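Local coordinates for cytochrome b5-domain protein (Methanococcoides burtonii, PDB 6VZ6) that binds heme b through two axial histidines in a cytochrome b5-like domain and probably serves in electron transfer, at residues Glu4-Thr7 with Glu8-Ala11; Met36-Asp40 with Gly41-Gly45. All blocks are in the same frame, centred on the assembly; numbering follows the deposited sequence. Where two conformers were deposited one is given.

Interaction 1 of 2, residues Glu4-Thr7 with Glu8-Ala11; sequences EFTT and EELA
The carboxylate of E9 is the flat group that meets T6. Its OE1 takes the backbone N-H of T6 from above the carboxylate plane, 38° out of it, with T6 N to E9 OE1 at 2.9 Å. The same oxygen accepts a hydrogen bond from a water that also donates to E4 O, with 2.6 Å from the water to E9 OE1. Two donors thus meet OE1 and should limit the turn of the carboxylate. The F5 ring meets the CA of L10 obliquely, and F5 CB lies 4.4 Å from L10 CB.

T6 returns the bond. Its OG1 sits between its own N and carbonyl carbon (chi1 67°) and accepts from E9 N at 3.2 Å. The N-H to OG1 line is nearly straight, 166°. This exchange is a capping box, with T6 as the N-cap. Behind it, L10 N reaches T6 O at 2.9 Å and A11 N reaches T7 O at 3.1 Å, the first turn of the helix.

The box joins strand 3-5 directly to helix 7-12. F5 and L10 face inward and both touch V29 on strand 28-31. L10 also packs on Y22 and A24 of strand 22-25, while F5 pairs its backbone with T75 and K77.

Interaction 2 of 2, residues Met36-Asp40 with Gly41-Gly45; sequences MLWED and GDHQG. With HEM (protoporphyrin IX containing Fe), chain B.
H43 and W38 lie almost flat against each other. The imidazole and the five-membered ring of W38 form an offset stack, with planes 4° apart and centroids 4.1 Å apart. The overlap runs on to H43 CB, which stands over the six-membered ring of W38, 3.3 Å from its centroid, as a CH-pi contact. The CG of H43 is anti to its backbone N (chi1 -173°), which carries the imidazole along the indole toward the heme. Q44 CG covers the opposite face of the imidazole and also meets HEM CHB at 3.5 Å.

Both ring nitrogens of H43 are engaged. H43 ND1 donates to L37 O at 2.9 Å, with the oxygen in the ring plane and the N-H nearly straight at 173°. H43 NE2 binds the heme iron at 2.1 Å, and H62 supplies the other axial ligand. L37 CD1 rests on HEM CAA at 3.6 Å. A water donates to L37 O and accepts from Q44 N and NE2.

Further back, G41 N bonds to W38 O, and D42 N to E39 O. In one of its two conformers, D42 lies alongside D40 and forms a salt bridge with K16.

The ND1 bond, the W38 indole and Q44 CG would hold the rotation of this axial ligand. The bond to a carbonyl oxygen would be expected to make the imidazole a stronger donor to iron.

How the interactions relate
Interaction 1 comes first along the chain and closes before interaction 2 opens. Their centres are 20 Å apart, on opposite sides of the chain's centre. Their nearest atoms are about 10 Å apart and do not touch. Residues 4-11 leave an outer strand of the four-stranded mixed sheet and start helix 7-12, away from the heme. Residues 36-45 follow strand 28-31 of that sheet and run into the small two-stranded sheet of 42-43 and 47-48. Strand 22-25 is common ground, touched by L10 of interaction 1 and by W38 of interaction 2, whose indole meets F23. One contact thus belongs to the sheet end of the cytochrome b5 domain and the other to its heme pocket.

Interaction 1 of 2, residues Glu4-Thr7 with Glu8-Ala11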
ATOM      1  N   GLU A   4      -1.753  13.056  -5.761  1.00 22.41           N
ATOM      2  CA  GLU A   4      -1.538  12.189  -6.912  1.00 22.30           C
ATOM      3  C   GLU A   4      -0.085  11.731  -7.002  1.00 20.39           C
ATOM      4  O   GLU A   4       0.830  12.535  -6.859  1.00 20.18           O
ATOM      5  CB  GLU A   4      -1.935  12.938  -8.174  1.00 25.83           C
ATOM      6  CG  GLU A   4      -2.053  12.085  -9.396  1.00 46.13           C
ATOM      7  CD  GLU A   4      -2.310  12.927 -10.638  1.00 75.48           C
ATOM      8  OE1 GLU A   4      -3.427  13.479 -10.736  1.00 52.44           O
ATOM      9  OE2 GLU A   4      -1.395  13.058 -11.493  1.00 55.47           O
ATOM     10  N   PHE A   5       0.110  10.426  -7.209  1.00 15.69           N
ATOM     11  CA  PHE A   5       1.413   9.775  -7.171  1.00 15.13           C
ATOM     12  C   PHE A   5       1.662   9.135  -8.529  1.00 21.07           C
ATOM     13  O   PHE A   5       0.766   8.472  -9.070  1.00 15.88           O
ATOM     14  CB  PHE A   5       1.493   8.665  -6.111  1.00 20.16           C
ATOM     15  CG  PHE A   5       1.296   9.115  -4.688  1.00 14.81           C
ATOM     16  CD1 PHE A   5       2.364   9.247  -3.839  1.00 22.31           C
ATOM     17  CD2 PHE A   5       0.040   9.370  -4.194  1.00 17.47           C
ATOM     18  CE1 PHE A   5       2.171   9.628  -2.510  1.00 22.09           C
ATOM     19  CE2 PHE A   5      -0.155   9.749  -2.892  1.00 24.32           C
ATOM     20  CZ  PHE A   5       0.915   9.895  -2.051  1.00 18.12           C
ATOM     21  N   THR A   6       2.863   9.311  -9.076  1.00 16.67           N
ATOM     22  CA  THR A   6       3.290   8.431 -10.151  1.00 14.76           C
ATOM     23  C   THR A   6       3.839   7.130  -9.562  1.00 15.88           C
ATOM     24  O   THR A   6       4.045   7.006  -8.341  1.00 15.87           O
ATOM     25  CB  THR A   6       4.363   9.090 -10.992  1.00 19.89           C
ATOM     26  OG1 THR A   6       5.518   9.214 -10.181  1.00 20.45           O
ATOM     27  CG2 THR A   6       3.901  10.462 -11.499  1.00 24.15           C
ATOM     28  N   THR A   7       4.105   6.158 -10.445  1.00 14.11           N
ATOM     29  CA  THR A   7       4.730   4.896 -10.041  1.00 15.29           C
ATOM     30  C   THR A   7       6.049   5.135  -9.310  1.00 21.30           C
ATOM     31  O   THR A   7       6.279   4.595  -8.212  1.00 15.12           O
ATOM     32  CB  THR A   7       4.940   4.020 -11.288  1.00 21.42           C
ATOM     33  OG1 THR A   7       3.667   3.629 -11.829  1.00 24.03           O
ATOM     34  CG2 THR A   7       5.731   2.758 -10.936  1.00 18.40           C
ATOM     35  N   GLU A   8       6.913   5.975  -9.891  1.00 18.77           N
ATOM     36  CA  GLU A   8       8.207   6.275  -9.287  1.00 23.98           C
ATOM     37  C   GLU A   8       8.048   6.939  -7.924  1.00 19.47           C
ATOM     38  O   GLU A   8       8.756   6.589  -6.977  1.00 20.26           O
ATOM     39  CB  GLU A   8       9.026   7.190 -10.212  1.00 25.84           C
ATOM     40  CG  GLU A   8      10.480   7.388  -9.767  1.00 52.95           C
ATOM     41  CD  GLU A   8      11.378   7.970 -10.870  1.00 78.04           C
ATOM     42  OE1 GLU A   8      12.564   7.574 -10.952  1.00 76.25           O
ATOM     43  OE2 GLU A   8      10.900   8.827 -11.651  1.00 65.33           O
ATOM     44  N   GLU A   9       7.111   7.883  -7.799  1.00 18.93           N
ATOM     45  CA  GLU A   9       6.886   8.531  -6.513  1.00 13.95           C
ATOM     46  C   GLU A   9       6.400   7.535  -5.476  1.00 17.87           C
ATOM     47  O   GLU A   9       6.862   7.521  -4.320  1.00 15.42           O
ATOM     48  CB  GLU A   9       5.870   9.657  -6.695  1.00 18.93           C
ATOM     49  CG  GLU A   9       6.475  10.919  -7.340  1.00 26.61           C
ATOM     50  CD  GLU A   9       5.427  11.909  -7.879  1.00 32.39           C
ATOM     51  OE1 GLU A   9       4.202  11.600  -7.910  1.00 28.80           O
ATOM     52  OE2 GLU A   9       5.823  13.013  -8.292  1.00 37.44           O
ATOM     53  N   LEU A  10       5.421   6.717  -5.851  1.00 16.51           N
ATOM     54  CA  LEU A  10       4.854   5.763  -4.902  1.00 13.46           C
ATOM     55  C   LEU A  10       5.934   4.838  -4.356  1.00 16.30           C
ATOM     56  O   LEU A  10       5.889   4.439  -3.181  1.00 15.28           O
ATOM     57  CB  LEU A  10       3.752   4.951  -5.579  1.00 15.39           C
ATOM     58  CG  LEU A  10       3.119   3.887  -4.700  1.00 16.67           C
ATOM     59  CD1 LEU A  10       2.429   4.534  -3.502  1.00 17.82           C
ATOM     60  CD2 LEU A  10       2.135   3.073  -5.524  1.00 14.13           C
ATOM     61  N   ALA A  11       6.909   4.484  -5.205  1.00 18.94           N
ATOM     62  CA  ALA A  11       7.931   3.540  -4.808  1.00 14.42           C
ATOM     63  C   ALA A  11       8.741   4.023  -3.614  1.00 14.88           C
ATOM     64  O   ALA A  11       9.320   3.197  -2.904  1.00 15.19           O
ATOM     65  CB  ALA A  11       8.861   3.267  -5.987  1.00 18.88           C
TER
HETATM   66  O   HOH W   1       2.396  13.164  -8.909  1.00 33.74           O

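Interaction 2 of 2, residues Met36-Asp40 with Gly41-Gly45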
ATOM      1  N   MET A  36      -0.201  -3.658  12.072  1.00 22.74           N
ATOM      2  CA  MET A  36       0.738  -4.618  12.632  1.00 29.43           C
ATOM      3  C   MET A  36       1.157  -5.674  11.624  1.00 28.51           C
ATOM      4  O   MET A  36       2.148  -6.361  11.865  1.00 25.59           O
ATOM      5  CB  MET A  36       0.121  -5.309  13.857  1.00 40.95           C
ATOM      6  CG  MET A  36      -0.072  -4.412  15.091  1.00 55.38           C
ATOM      7  SD  MET A  36      -0.629  -5.314  16.569  1.00124.89           S
ATOM      8  CE  MET A  36      -1.090  -6.918  15.900  1.00 67.36           C
ATOM      9  N   LEU A  37       0.427  -5.840  10.514  1.00 20.11           N
ATOM     10  CA  LEU A  37       0.818  -6.788   9.474  1.00 14.99           C
ATOM     11  C   LEU A  37       1.623  -6.164   8.348  1.00 19.34           C
ATOM     12  O   LEU A  37       1.983  -6.872   7.390  1.00 18.09           O
ATOM     13  CB  LEU A  37      -0.409  -7.475   8.892  1.00 19.53           C
ATOM     14  CG  LEU A  37      -1.326  -8.119   9.926  1.00 31.84           C
ATOM     15  CD1 LEU A  37      -2.465  -8.898   9.344  1.00 25.75           C
ATOM     16  CD2 LEU A  37      -0.499  -9.050  10.823  1.00 38.29           C
ATOM     17  N   TRP A  38       1.943  -4.881   8.439  1.00 15.11           N
ATOM     18  CA  TRP A  38       2.776  -4.208   7.453  1.00 15.97           C
ATOM     19  C   TRP A  38       4.014  -3.605   8.104  1.00 22.01           C
ATOM     20  O   TRP A  38       4.546  -2.605   7.626  1.00 22.84           O
ATOM     21  CB  TRP A  38       1.980  -3.138   6.700  1.00 13.29           C
ATOM     22  CG  TRP A  38       1.073  -3.763   5.689  1.00 14.94           C
ATOM     23  CD1 TRP A  38      -0.193  -4.192   5.905  1.00 17.42           C
ATOM     24  CD2 TRP A  38       1.370  -4.052   4.314  1.00 13.50           C
ATOM     25  NE1 TRP A  38      -0.721  -4.725   4.749  1.00 19.54           N
ATOM     26  CE2 TRP A  38       0.225  -4.660   3.761  1.00 16.80           C
ATOM     27  CE3 TRP A  38       2.487  -3.827   3.488  1.00 16.71           C
ATOM     28  CZ2 TRP A  38       0.169  -5.094   2.432  1.00 14.98           C
ATOM     29  CZ3 TRP A  38       2.426  -4.260   2.155  1.00 15.71           C
ATOM     30  CH2 TRP A  38       1.274  -4.868   1.639  1.00 15.42           C
ATOM     31  N   GLU A  39       4.518  -4.243   9.154  1.00 22.10           N
ATOM     32  CA  GLU A  39       5.660  -3.706   9.874  1.00 27.16           C
ATOM     33  C   GLU A  39       6.871  -3.683   8.963  1.00 18.49           C
ATOM     34  O   GLU A  39       7.147  -4.646   8.231  1.00 24.08           O
ATOM     35  CB  GLU A  39       5.960  -4.544  11.126  1.00 35.47           C
ATOM     36  CG  GLU A  39       4.950  -4.333  12.262  1.00 64.66           C
ATOM     37  CD  GLU A  39       5.412  -4.890  13.611  1.00 74.28           C
ATOM     38  OE1 GLU A  39       6.100  -5.938  13.650  1.00 68.57           O
ATOM     39  OE2 GLU A  39       5.074  -4.272  14.641  1.00 69.50           O
ATOM     40  N   ASP A  40       7.588  -2.567   8.999  1.00 23.46           N
ATOM     41  CA  ASP A  40       8.756  -2.343   8.159  1.00 25.83           C
ATOM     42  C   ASP A  40       8.429  -2.493   6.682  1.00 26.74           C
ATOM     43  O   ASP A  40       9.330  -2.712   5.861  1.00 24.88           O
ATOM     44  CB  ASP A  40       9.904  -3.283   8.562  1.00 33.70           C
ATOM     45  CG  ASP A  40      11.271  -2.774   8.114  1.00 51.50           C
ATOM     46  OD1 ASP A  40      11.552  -1.552   8.257  1.00 56.54           O
ATOM     47  OD2 ASP A  40      12.059  -3.604   7.605  1.00 57.20           O
ATOM     48  N   GLY A  41       7.150  -2.356   6.324  1.00 23.67           N
ATOM     49  CA  GLY A  41       6.753  -2.395   4.928  1.00 24.36           C
ATOM     50  C   GLY A  41       6.779  -3.783   4.321  1.00 24.29           C
ATOM     51  O   GLY A  41       6.834  -3.911   3.095  1.00 21.64           O
ATOM     52  N   ASP A  42       6.747  -4.826   5.146  0.55 20.68           N
ATOM     53  CA  ASP A  42       6.816  -6.210   4.687  0.55 21.18           C
ATOM     54  C   ASP A  42       5.549  -6.913   5.162  0.55 22.89           C
ATOM     55  O   ASP A  42       5.274  -6.950   6.363  0.55 24.42           O
ATOM     56  CB  ASP A  42       8.066  -6.906   5.229  0.55 29.05           C
ATOM     57  CG  ASP A  42       9.381  -6.322   4.669  0.55 33.38           C
ATOM     58  OD1 ASP A  42       9.476  -6.091   3.437  0.55 31.27           O
ATOM     59  OD2 ASP A  42      10.330  -6.116   5.473  0.55 31.68           O
ATOM     60  N   HIS A  43       4.783  -7.475   4.224  1.00 20.10           N
ATOM     61  CA  HIS A  43       3.512  -8.121   4.518  1.00 17.86           C
ATOM     62  C   HIS A  43       3.662  -9.624   4.309  1.00 19.36           C
ATOM     63  O   HIS A  43       3.741 -10.093   3.166  1.00 14.93           O
ATOM     64  CB  HIS A  43       2.433  -7.537   3.620  1.00 14.96           C
ATOM     65  CG  HIS A  43       1.045  -7.997   3.935  1.00 17.41           C
ATOM     66  ND1 HIS A  43       0.480  -7.885   5.185  1.00 16.65           N
ATOM     67  CD2 HIS A  43       0.071  -8.485   3.128  1.00 16.52           C
ATOM     68  CE1 HIS A  43      -0.770  -8.317   5.147  1.00 19.07           C
ATOM     69  NE2 HIS A  43      -1.036  -8.712   3.911  1.00 15.73           N
ATOM     70  N   GLN A  44       3.709 -10.366   5.412  1.00 18.06           N
ATOM     71  CA  GLN A  44       3.691 -11.828   5.388  1.00 21.86           C
ATOM     72  C   GLN A  44       4.829 -12.429   4.570  1.00 20.23           C
ATOM     73  O   GLN A  44       4.677 -13.511   3.997  1.00 22.76           O
ATOM     74  CB  GLN A  44       2.355 -12.344   4.827  1.00 19.79           C
ATOM     75  CG  GLN A  44       1.136 -11.898   5.621  1.00 21.56           C
ATOM     76  CD  GLN A  44       1.071 -12.547   6.992  1.00 30.80           C
ATOM     77  OE1 GLN A  44       0.798 -13.752   7.112  1.00 32.30           O
ATOM     78  NE2 GLN A  44       1.337 -11.763   8.031  1.00 35.41           N
ATOM     79  N   GLY A  45       5.952 -11.731   4.474  1.00 20.82           N
ATOM     80  CA  GLY A  45       7.109 -12.238   3.761  1.00 21.17           C
ATOM     81  C   GLY A  45       6.951 -12.297   2.269  1.00 20.11           C
ATOM     82  O   GLY A  45       7.835 -12.821   1.590  1.00 22.73           O
TER
HETATM   83  CHA HEM B 101      -4.537  -8.787   6.160  1.00 21.03           C
HETATM   84  CHB HEM B 101      -2.001 -12.347   4.237  1.00 15.97           C
HETATM   85  CHC HEM B 101      -1.544  -9.915   0.127  1.00 15.68           C
HETATM   86  CHD HEM B 101      -3.513  -6.083   2.321  1.00 13.29           C
HETATM   87  C1A HEM B 101      -3.982 -10.012   5.959  1.00 21.25           C
HETATM   88  C2A HEM B 101      -4.134 -11.157   6.821  1.00 22.01           C
HETATM   89  C3A HEM B 101      -3.400 -12.146   6.282  1.00 23.62           C
HETATM   90  C4A HEM B 101      -2.791 -11.633   5.073  1.00 18.30           C
HETATM   91  CMA HEM B 101      -3.191 -13.595   6.765  1.00 20.71           C
HETATM   92  CAA HEM B 101      -4.988 -11.134   8.117  1.00 22.62           C
HETATM   93  CBA HEM B 101      -5.845 -12.375   8.303  1.00 58.45           C
HETATM   94  CGA HEM B 101      -7.060 -12.191   7.468  1.00 48.43           C
HETATM   95  O1A HEM B 101      -7.438 -11.012   7.320  1.00 53.66           O
HETATM   96  O2A HEM B 101      -7.626 -13.204   6.962  1.00 52.87           O
HETATM   97  C1B HEM B 101      -1.671 -11.979   2.973  1.00 19.91           C
HETATM   98  C2B HEM B 101      -0.892 -12.796   2.138  1.00 23.13           C
HETATM   99  C3B HEM B 101      -0.741 -12.184   0.974  1.00 20.05           C
HETATM  100  C4B HEM B 101      -1.412 -10.900   1.064  1.00 17.75           C
HETATM  101  CMB HEM B 101      -0.374 -14.190   2.514  1.00 22.46           C
HETATM  102  CAB HEM B 101      -0.039 -12.934  -0.177  1.00 24.59           C
HETATM  103  CBB HEM B 101      -0.526 -12.818  -1.419  1.00 19.15           C
HETATM  104  C1C HEM B 101      -2.061  -8.664   0.353  1.00 17.52           C
HETATM  105  C2C HEM B 101      -2.183  -7.601  -0.635  1.00 19.40           C
HETATM  106  C3C HEM B 101      -2.719  -6.530  -0.017  1.00 14.86           C
HETATM  107  C4C HEM B 101      -2.964  -6.896   1.367  1.00 14.61           C
HETATM  108  CMC HEM B 101      -1.717  -7.748  -2.094  1.00 14.74           C
HETATM  109  CAC HEM B 101      -3.077  -5.099  -0.531  1.00 20.22           C
HETATM  110  CBC HEM B 101      -3.456  -4.836  -1.767  1.00 23.64           C
HETATM  111  C1D HEM B 101      -3.899  -6.453   3.582  1.00 19.73           C
HETATM  112  C2D HEM B 101      -4.406  -5.580   4.630  1.00 17.98           C
HETATM  113  C3D HEM B 101      -4.716  -6.329   5.684  1.00 16.48           C
HETATM  114  C4D HEM B 101      -4.374  -7.685   5.340  1.00 17.07           C
HETATM  115  CMD HEM B 101      -4.596  -4.049   4.492  1.00 17.49           C
HETATM  116  CAD HEM B 101      -5.289  -5.891   7.058  1.00 15.33           C
HETATM  117  CBD HEM B 101      -4.124  -5.433   7.932  1.00 18.22           C
HETATM  118  CGD HEM B 101      -4.553  -5.068   9.339  1.00 21.43           C
HETATM  119  O1D HEM B 101      -3.723  -4.552  10.116  1.00 17.20           O
HETATM  120  O2D HEM B 101      -5.749  -5.219   9.661  1.00 19.97           O
HETATM  121  NA  HEM B 101      -3.180 -10.329   4.900  1.00 19.34           N
HETATM  122  NB  HEM B 101      -1.954 -10.808   2.310  1.00 17.82           N
HETATM  123  NC  HEM B 101      -2.572  -8.208   1.555  1.00 17.14           N
HETATM  124  ND  HEM B 101      -3.878  -7.735   4.057  1.00 17.39           N
HETATM  125 FE   HEM B 101      -2.926  -9.293   3.233  1.00 15.96          FE
HETATM  126  O   HOH W   2       4.230  -7.255   9.662  1.00 31.79           O
HETATM  127  O   HOH W   3       3.039  -9.355   8.107  1.00 29.67           O